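Local coordinates for nucleoporin NUP82 (Saccharomyces cerevisiae, PDB 3PBP), which serves as a structural component of the nuclear pore complex, whose members can also dock transport factors, and is represented here by its N-terminal beta-propeller domain, at residues L57-H62 with Q106-Q110; S74-L79 with Y137-C141; N86-E92 with F109-S115. The protein carries 1 engineered substitution. One frame throughout, in Å; residues are numbered along the deposited sequence.

How the interactions relate
The three contacts follow neighbouring four-stranded sheets of the N-terminal propeller, with no ligand or active site among them. Interaction 3 joins the last two strands of the sheet formed by strands 70-73, 79-83, 87-92 and 110-115. Interaction 1 reaches from there to the preceding sheet, which ends in strand 55-58, while interaction 2 reaches to the following one, through the loop before strand 141-146. Interactions 1 and 3 share Phe109 and Gln110, have centres about 11 Å apart, and also meet where Phe59 packs on Met91. Leu79 carries interaction 2 into interaction 3 by packing on Glu92 and Ile111, centres about 13 Å apart. Interactions 1 and 2 stay about 7 Å apart at their nearest atoms.

Interaction 1: L57-H62 with Q106-Q110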
# COMPACT_ATOMS: atom_id res chain seq x y z
N LEU A 57 4.14 10.68 32.25
CA LEU A 57 5.30 9.83 32.14
C LEU A 57 6.27 10.57 31.23
O LEU A 57 6.16 10.51 30.02
CB LEU A 57 4.95 8.49 31.51
CG LEU A 57 6.18 7.64 31.21
CD1 LEU A 57 6.92 7.36 32.51
CD2 LEU A 57 5.77 6.34 30.51
N ASN A 58 7.21 11.27 31.84
CA ASN A 58 8.22 12.02 31.11
C ASN A 58 9.18 11.04 30.48
O ASN A 58 9.77 10.21 31.17
CB ASN A 58 8.98 12.95 32.06
CG ASN A 58 9.96 13.83 31.34
OD1 ASN A 58 10.94 13.35 30.77
ND2 ASN A 58 9.69 15.13 31.33
N PHE A 59 9.35 11.12 29.16
CA PHE A 59 10.24 10.21 28.47
C PHE A 59 11.48 10.86 27.86
O PHE A 59 12.15 10.24 27.04
CB PHE A 59 9.46 9.42 27.40
CG PHE A 59 8.78 10.29 26.37
CD1 PHE A 59 9.48 10.74 25.25
CD2 PHE A 59 7.44 10.66 26.51
CE1 PHE A 59 8.84 11.53 24.29
CE2 PHE A 59 6.80 11.45 25.56
CZ PHE A 59 7.51 11.89 24.44
N SER A 60 11.77 12.09 28.27
CA SER A 60 12.95 12.83 27.79
C SER A 60 14.20 11.98 27.92
O SER A 60 15.09 12.01 27.08
CB SER A 60 13.15 14.11 28.59
OG SER A 60 12.02 14.94 28.52
N ARG A 61 14.26 11.22 29.01
CA ARG A 61 15.38 10.35 29.28
C ARG A 61 15.59 9.32 28.18
O ARG A 61 16.69 8.83 27.99
CB ARG A 61 15.15 9.62 30.61
CG ARG A 61 16.43 9.10 31.26
CD ARG A 61 16.27 7.65 31.67
NE ARG A 61 15.00 7.43 32.35
CZ ARG A 61 14.56 6.22 32.71
NH1 ARG A 61 15.30 5.15 32.45
NH2 ARG A 61 13.38 6.09 33.32
N HIS A 62 14.53 9.01 27.45
CA HIS A 62 14.59 8.02 26.37
C HIS A 62 14.52 8.64 24.98
O HIS A 62 15.04 8.07 24.02
CB HIS A 62 13.46 7.02 26.52
CG HIS A 62 13.60 6.15 27.73
ND1 HIS A 62 14.54 5.15 27.83
CD2 HIS A 62 12.92 6.15 28.91
CE1 HIS A 62 14.44 4.57 29.01
NE2 HIS A 62 13.47 5.16 29.69
N GLN A 106 9.38 2.68 34.54
CA GLN A 106 9.19 3.62 33.44
C GLN A 106 9.87 3.13 32.18
O GLN A 106 9.45 3.46 31.08
CB GLN A 106 9.77 4.99 33.79
CG GLN A 106 9.13 5.64 35.00
CD GLN A 106 9.69 7.01 35.28
OE1 GLN A 106 10.91 7.22 35.24
NE2 GLN A 106 8.82 7.97 35.58
N ASP A 107 10.93 2.35 32.35
CA ASP A 107 11.64 1.82 31.19
C ASP A 107 10.82 0.67 30.63
O ASP A 107 11.00 0.27 29.47
CB ASP A 107 13.03 1.32 31.59
CG ASP A 107 13.91 2.44 32.12
OD1 ASP A 107 13.42 3.59 32.19
OD2 ASP A 107 15.09 2.17 32.45
N ALA A 108 9.93 0.14 31.46
CA ALA A 108 9.07 -0.96 31.05
C ALA A 108 8.16 -0.50 29.92
O ALA A 108 7.74 -1.30 29.09
CB ALA A 108 8.23 -1.43 32.24
N PHE A 109 7.87 0.80 29.90
CA PHE A 109 7.00 1.38 28.89
C PHE A 109 7.67 1.64 27.56
O PHE A 109 7.03 2.09 26.61
CB PHE A 109 6.36 2.65 29.44
CG PHE A 109 5.50 2.41 30.65
CD1 PHE A 109 4.50 1.43 30.61
CD2 PHE A 109 5.70 3.13 31.82
CE1 PHE A 109 3.72 1.18 31.72
CE2 PHE A 109 4.92 2.88 32.94
CZ PHE A 109 3.93 1.90 32.88
N GLN A 110 8.97 1.36 27.48
CA GLN A 110 9.69 1.53 26.24
C GLN A 110 9.64 0.12 25.69
O GLN A 110 10.38 -0.76 26.12
CB GLN A 110 11.14 1.98 26.49
CG GLN A 110 11.27 3.35 27.12
CD GLN A 110 10.53 4.45 26.34
OE1 GLN A 110 10.79 4.67 25.14
NE2 GLN A 110 9.62 5.15 27.02
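The backbones of Leu57-His62 and Gln106-Gln110 stay well apart, 7.4 Å between Leu57 CA and Gln106 CA, so that side chains bridge the gap. Asp107, at the start of a type I turn, is the polar centre. Arg61 forms a salt bridge with it: NH1 faces both carboxylate oxygens and NH2 leans weakly on OD1, with Asp107 OD2 in the guanidinium plane. Arg61 NH2 also makes a weak hydrogen bond of 3.3 Å to Gln106 OE1; arginine's length and charge suit it to serving both acceptors from a loop. His62 NE2 donates to the same Asp107 OD1 at 3.0 Å, with the oxygen in the ring plane but approached from above the carboxylate plane. A bend at chi2 (-54°) folds Gln110 across the ring, placing CG 3.6 Å from the His62 centroid, a CH-pi contact, with its amide stacked almost parallel to the imidazole. Arg61 CD lies near the rim of the opposite face, and His62 NE2 sits over the middle of the guanidinium. An alanine in place of His62 has no NE2 to give, so Asp107 OD1 would probably be held by Arg61 alone within this contact, and the Gln110 amide is likely to turn more freely. Beyond the charged group, Leu57 CD1 lies along the Gln106 side chain, and Leu57 CD2 touches Phe109 CD2 at 3.5 Å. Trp45 and Pro94 add to this apolar patch. Strand 55-58 and the loop after it thus meet helix 103-107 and the turn into strand 110-115, a side-chain seam between successive beta-propeller blades.

Interaction 2: S74-L79 with Y137-C141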
# COMPACT_ATOMS: atom_id res chain seq x y z
N SER A 74 -2.08 3.73 18.25
CA SER A 74 -2.81 2.56 17.82
C SER A 74 -4.28 2.90 18.11
O SER A 74 -4.57 3.65 19.04
CB SER A 74 -2.37 1.34 18.62
OG SER A 74 -2.73 1.47 19.98
N THR A 75 -5.20 2.37 17.31
CA THR A 75 -6.61 2.66 17.51
C THR A 75 -7.08 2.28 18.91
O THR A 75 -7.93 2.95 19.49
CB THR A 75 -7.47 1.93 16.47
OG1 THR A 75 -7.21 2.49 15.18
CG2 THR A 75 -8.95 2.10 16.77
N SER A 76 -6.52 1.19 19.44
CA SER A 76 -6.86 0.73 20.79
C SER A 76 -6.43 1.78 21.80
O SER A 76 -6.94 1.81 22.92
CB SER A 76 -6.12 -0.55 21.11
OG SER A 76 -4.74 -0.26 21.30
N GLY A 77 -5.48 2.62 21.41
CA GLY A 77 -5.00 3.67 22.30
C GLY A 77 -4.00 3.19 23.32
O GLY A 77 -3.66 3.91 24.25
N ASP A 78 -3.50 1.97 23.16
CA ASP A 78 -2.55 1.44 24.12
C ASP A 78 -1.09 1.70 23.75
O ASP A 78 -0.20 1.68 24.61
CB ASP A 78 -2.80 -0.06 24.30
CG ASP A 78 -4.22 -0.36 24.76
OD1 ASP A 78 -4.79 0.44 25.54
OD2 ASP A 78 -4.77 -1.40 24.34
N LEU A 79 -0.85 1.98 22.48
CA LEU A 79 0.50 2.24 22.03
C LEU A 79 0.67 3.50 21.18
O LEU A 79 -0.24 3.92 20.44
CB LEU A 79 1.01 1.05 21.22
CG LEU A 79 1.10 -0.31 21.88
CD1 LEU A 79 1.81 -1.27 20.92
CD2 LEU A 79 1.84 -0.18 23.19
N TYR A 137 -2.69 -8.73 17.13
CA TYR A 137 -3.02 -8.95 18.53
C TYR A 137 -2.11 -8.06 19.40
O TYR A 137 -0.90 -8.00 19.20
CB TYR A 137 -2.82 -10.43 18.87
CG TYR A 137 -3.08 -10.79 20.30
CD1 TYR A 137 -4.36 -10.70 20.85
CD2 TYR A 137 -2.04 -11.22 21.13
CE1 TYR A 137 -4.59 -11.03 22.17
CE2 TYR A 137 -2.26 -11.55 22.45
CZ TYR A 137 -3.54 -11.45 22.97
OH TYR A 137 -3.74 -11.78 24.29
N ARG A 138 -2.71 -7.35 20.34
CA ARG A 138 -1.97 -6.45 21.21
C ARG A 138 -1.19 -5.38 20.44
O ARG A 138 -0.16 -4.90 20.92
CB ARG A 138 -1.01 -7.25 22.10
CG ARG A 138 -1.70 -8.23 23.01
CD ARG A 138 -1.08 -8.23 24.40
NE ARG A 138 0.28 -8.75 24.41
CZ ARG A 138 1.28 -8.23 25.13
NH1 ARG A 138 1.06 -7.17 25.90
NH2 ARG A 138 2.49 -8.78 25.08
N ASP A 139 -1.68 -5.00 19.26
CA ASP A 139 -1.05 -3.97 18.43
C ASP A 139 0.44 -4.20 18.24
O ASP A 139 1.19 -3.24 18.08
CB ASP A 139 -1.23 -2.60 19.06
CG ASP A 139 -2.69 -2.19 19.16
OD1 ASP A 139 -3.35 -2.09 18.11
OD2 ASP A 139 -3.18 -1.96 20.29
N SER A 140 0.85 -5.47 18.23
CA SER A 140 2.25 -5.85 18.12
C SER A 140 2.93 -5.77 16.77
O SER A 140 4.07 -6.22 16.63
CB SER A 140 2.44 -7.28 18.65
OG SER A 140 1.64 -8.18 17.91
N CYS A 141 2.26 -5.20 15.77
CA CYS A 141 2.88 -5.13 14.46
C CYS A 141 2.91 -3.75 13.81
O CYS A 141 1.88 -3.10 13.67
CB CYS A 141 2.17 -6.13 13.54
SG CYS A 141 2.74 -6.10 11.84
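Asp139 turns its carboxylate toward Ser76 because its CG stands anti to the carbonyl carbon (chi1 -63°), while Ser76 holds OG between its own backbone N and carbonyl carbon (chi1 72°). Ser76 OG donates to Asp139 OD2 at 2.5 Å, on its syn side and somewhat out of the carboxylate plane. The same Ser76 OG accepts from Asp78 N at 3.2 Å, an ST turn, so a short hydroxyl both shapes its loop and reaches across. Each loop connects the first two strands of its sheet, 70-73 to 79-83 and 127-132 to 141-146, and the contact therefore ties equivalent hairpin ends of adjacent propeller blades. Ser74 to Gly77 forms a type I turn. Ser74 OG accepts from Leu79 N at 3.2 Å, which holds the loop closed, and Ser74 CB lies 3.6 Å from Asp139 CG. Beside the polar pair, Leu79 CD1 rests 3.8 Å from Asp139 CB, and leucine suits this flank because its other neighbours include Phe132 and Val90. Asp78 OD2 comes within 4.4 Å of Asp139 OD2, a proximity of like charges that may raise the proton affinity of either group; Arg34 forms a long, weak ion pair with Asp78 OD1.

Interaction 3: N86-E92 with F109-S115; sequences NEIFVME and FQIFHYS
Strands 87-92 and 110-115 are the last two strands of a four-stranded antiparallel propeller blade, and a classic beta bulge interrupts their pairing where Ile111 and Phe112 both face Val90. Ile88 and Tyr114 form a hydrogen-bonded pair, with Ile88 N 2.7 Å from Tyr114 O; Val90 N then donates to Phe112 O. At the bulge Val90 O accepts from Ile111 N at 2.9 Å and more weakly from Phe112 N, after which Glu92 N resumes the pairing with Phe109 O at 3.0 Å. One face of the sheet carries Ile88, Val90, Phe112 and Tyr114. Val90 CB meets Phe112 CB at 4.0 Å, and Ile88 CD1 approaches Tyr114 CD2; beta-branched isoleucine and valine suit the extended backbone of a strand. Ile142 of the next blade packs against Ile88 and Phe112, whereas the Tyr114 hydroxyl bonds to Glu119 and Lys146. On the other face His113 directs its edge at the face of Phe89, a T-shaped pair with centroids 4.5 Å apart and planes at 65°. The extended His113 side chain, CG anti to the backbone N (chi1 177°), runs alongside Phe89 and brings ND1 over its ring. Glu87 OE1 sits at the imidazole edge, in its plane. Further along, selenomethionine Met91 lies beside Gln110, Met91 SE 3.5 Å from Gln110 NE2, and Glu92 OE1 meets the Phe109 ring edge 3.6 Å from CD1. The apolar face is thus chemically fitted to burial against the next blade, while the face of His113 and Glu87 mixes rings with polar groups; the nearby Glu87 carboxylate may raise the proton affinity of the imidazole somewhat.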
# COMPACT_ATOMS: atom_id res chain seq x y z
N ASN A 86 14.90 8.26 10.42
CA ASN A 86 15.95 7.36 10.82
C ASN A 86 15.61 6.31 11.85
O ASN A 86 16.12 5.19 11.79
CB ASN A 86 17.15 8.20 11.28
CG ASN A 86 18.32 7.34 11.76
OD1 ASN A 86 18.32 6.84 12.90
ND2 ASN A 86 19.31 7.16 10.89
N GLU A 87 14.77 6.65 12.81
CA GLU A 87 14.44 5.68 13.85
C GLU A 87 12.96 5.63 14.23
O GLU A 87 12.18 6.53 13.90
CB GLU A 87 15.30 5.96 15.08
CG GLU A 87 15.09 7.34 15.70
CD GLU A 87 16.15 7.66 16.76
OE1 GLU A 87 16.66 6.70 17.39
OE2 GLU A 87 16.46 8.86 16.95
N ILE A 88 12.60 4.55 14.93
CA ILE A 88 11.23 4.31 15.37
C ILE A 88 11.19 3.93 16.86
O ILE A 88 11.97 3.08 17.32
CB ILE A 88 10.58 3.13 14.58
CG1 ILE A 88 10.57 3.44 13.08
CG2 ILE A 88 9.17 2.86 15.09
CD1 ILE A 88 10.13 2.25 12.21
N PHE A 89 10.27 4.55 17.61
CA PHE A 89 10.10 4.21 19.02
C PHE A 89 8.65 3.78 19.24
O PHE A 89 7.74 4.33 18.62
CB PHE A 89 10.33 5.42 19.93
CG PHE A 89 11.75 5.88 19.99
CD1 PHE A 89 12.26 6.75 19.01
CD2 PHE A 89 12.58 5.49 21.04
CE1 PHE A 89 13.57 7.22 19.08
CE2 PHE A 89 13.89 5.95 21.11
CZ PHE A 89 14.38 6.82 20.13
N VAL A 90 8.44 2.81 20.12
CA VAL A 90 7.09 2.40 20.43
C VAL A 90 6.94 2.39 21.95
O VAL A 90 7.64 1.66 22.65
CB VAL A 90 6.76 1.02 19.85
CG1 VAL A 90 5.39 0.57 20.33
CG2 VAL A 90 6.77 1.10 18.34
N MSE A 91 6.04 3.23 22.44
CA MSE A 91 5.79 3.35 23.87
C MSE A 91 4.39 2.95 24.26
O MSE A 91 3.43 3.16 23.52
CB MSE A 91 6.04 4.78 24.31
CG MSE A 91 7.49 5.14 24.29
SE MSE A 91 7.80 7.01 24.66
CE MSE A 91 9.47 7.24 23.70
N GLU A 92 4.28 2.38 25.46
CA GLU A 92 3.01 1.93 25.99
C GLU A 92 2.41 2.99 26.89
O GLU A 92 3.04 3.40 27.86
CB GLU A 92 3.25 0.64 26.78
CG GLU A 92 2.00 -0.05 27.28
CD GLU A 92 2.31 -1.40 27.92
OE1 GLU A 92 2.88 -1.42 29.03
OE2 GLU A 92 1.98 -2.44 27.30
N PHE A 109 7.87 0.80 29.90
CA PHE A 109 7.00 1.38 28.89
C PHE A 109 7.67 1.64 27.56
O PHE A 109 7.03 2.09 26.61
CB PHE A 109 6.36 2.65 29.44
CG PHE A 109 5.50 2.41 30.65
CD1 PHE A 109 4.50 1.43 30.61
CD2 PHE A 109 5.70 3.13 31.82
CE1 PHE A 109 3.72 1.18 31.72
CE2 PHE A 109 4.92 2.88 32.94
CZ PHE A 109 3.93 1.90 32.88
N GLN A 110 8.97 1.36 27.48
CA GLN A 110 9.69 1.53 26.24
C GLN A 110 9.64 0.12 25.69
O GLN A 110 10.38 -0.76 26.12
CB GLN A 110 11.14 1.98 26.49
CG GLN A 110 11.27 3.35 27.12
CD GLN A 110 10.53 4.45 26.34
OE1 GLN A 110 10.79 4.67 25.14
NE2 GLN A 110 9.62 5.15 27.02
N ILE A 111 8.76 -0.08 24.72
CA ILE A 111 8.56 -1.40 24.16
C ILE A 111 9.38 -1.83 22.95
O ILE A 111 9.71 -3.03 22.83
CB ILE A 111 7.07 -1.57 23.86
CG1 ILE A 111 6.30 -1.41 25.17
CG2 ILE A 111 6.80 -2.90 23.20
CD1 ILE A 111 4.81 -1.56 25.01
N PHE A 112 9.73 -0.90 22.07
CA PHE A 112 10.48 -1.27 20.87
C PHE A 112 11.25 -0.10 20.28
O PHE A 112 10.80 1.05 20.34
CB PHE A 112 9.51 -1.83 19.83
CG PHE A 112 10.11 -2.07 18.47
CD1 PHE A 112 10.69 -3.29 18.16
CD2 PHE A 112 10.06 -1.08 17.49
CE1 PHE A 112 11.21 -3.54 16.90
CE2 PHE A 112 10.57 -1.31 16.23
CZ PHE A 112 11.15 -2.55 15.93
N HIS A 113 12.40 -0.41 19.69
CA HIS A 113 13.20 0.63 19.05
C HIS A 113 13.85 0.10 17.79
O HIS A 113 14.18 -1.09 17.70
CB HIS A 113 14.29 1.15 19.98
CG HIS A 113 15.17 2.17 19.34
ND1 HIS A 113 14.84 3.51 19.28
CD2 HIS A 113 16.35 2.04 18.67
CE1 HIS A 113 15.78 4.16 18.60
NE2 HIS A 113 16.70 3.29 18.22
N TYR A 114 14.04 0.98 16.82
CA TYR A 114 14.66 0.58 15.56
C TYR A 114 15.28 1.78 14.85
O TYR A 114 14.69 2.88 14.83
CB TYR A 114 13.62 -0.05 14.63
CG TYR A 114 14.14 -0.30 13.24
CD1 TYR A 114 14.90 -1.43 12.94
CD2 TYR A 114 13.92 0.63 12.22
CE1 TYR A 114 15.42 -1.63 11.67
CE2 TYR A 114 14.45 0.44 10.94
CZ TYR A 114 15.20 -0.68 10.67
OH TYR A 114 15.72 -0.84 9.41
N SER A 115 16.47 1.56 14.29
CA SER A 115 17.20 2.58 13.54
C SER A 115 17.65 1.92 12.25
O SER A 115 17.97 0.73 12.24
CB SER A 115 18.42 3.09 14.32
OG SER A 115 19.09 4.13 13.62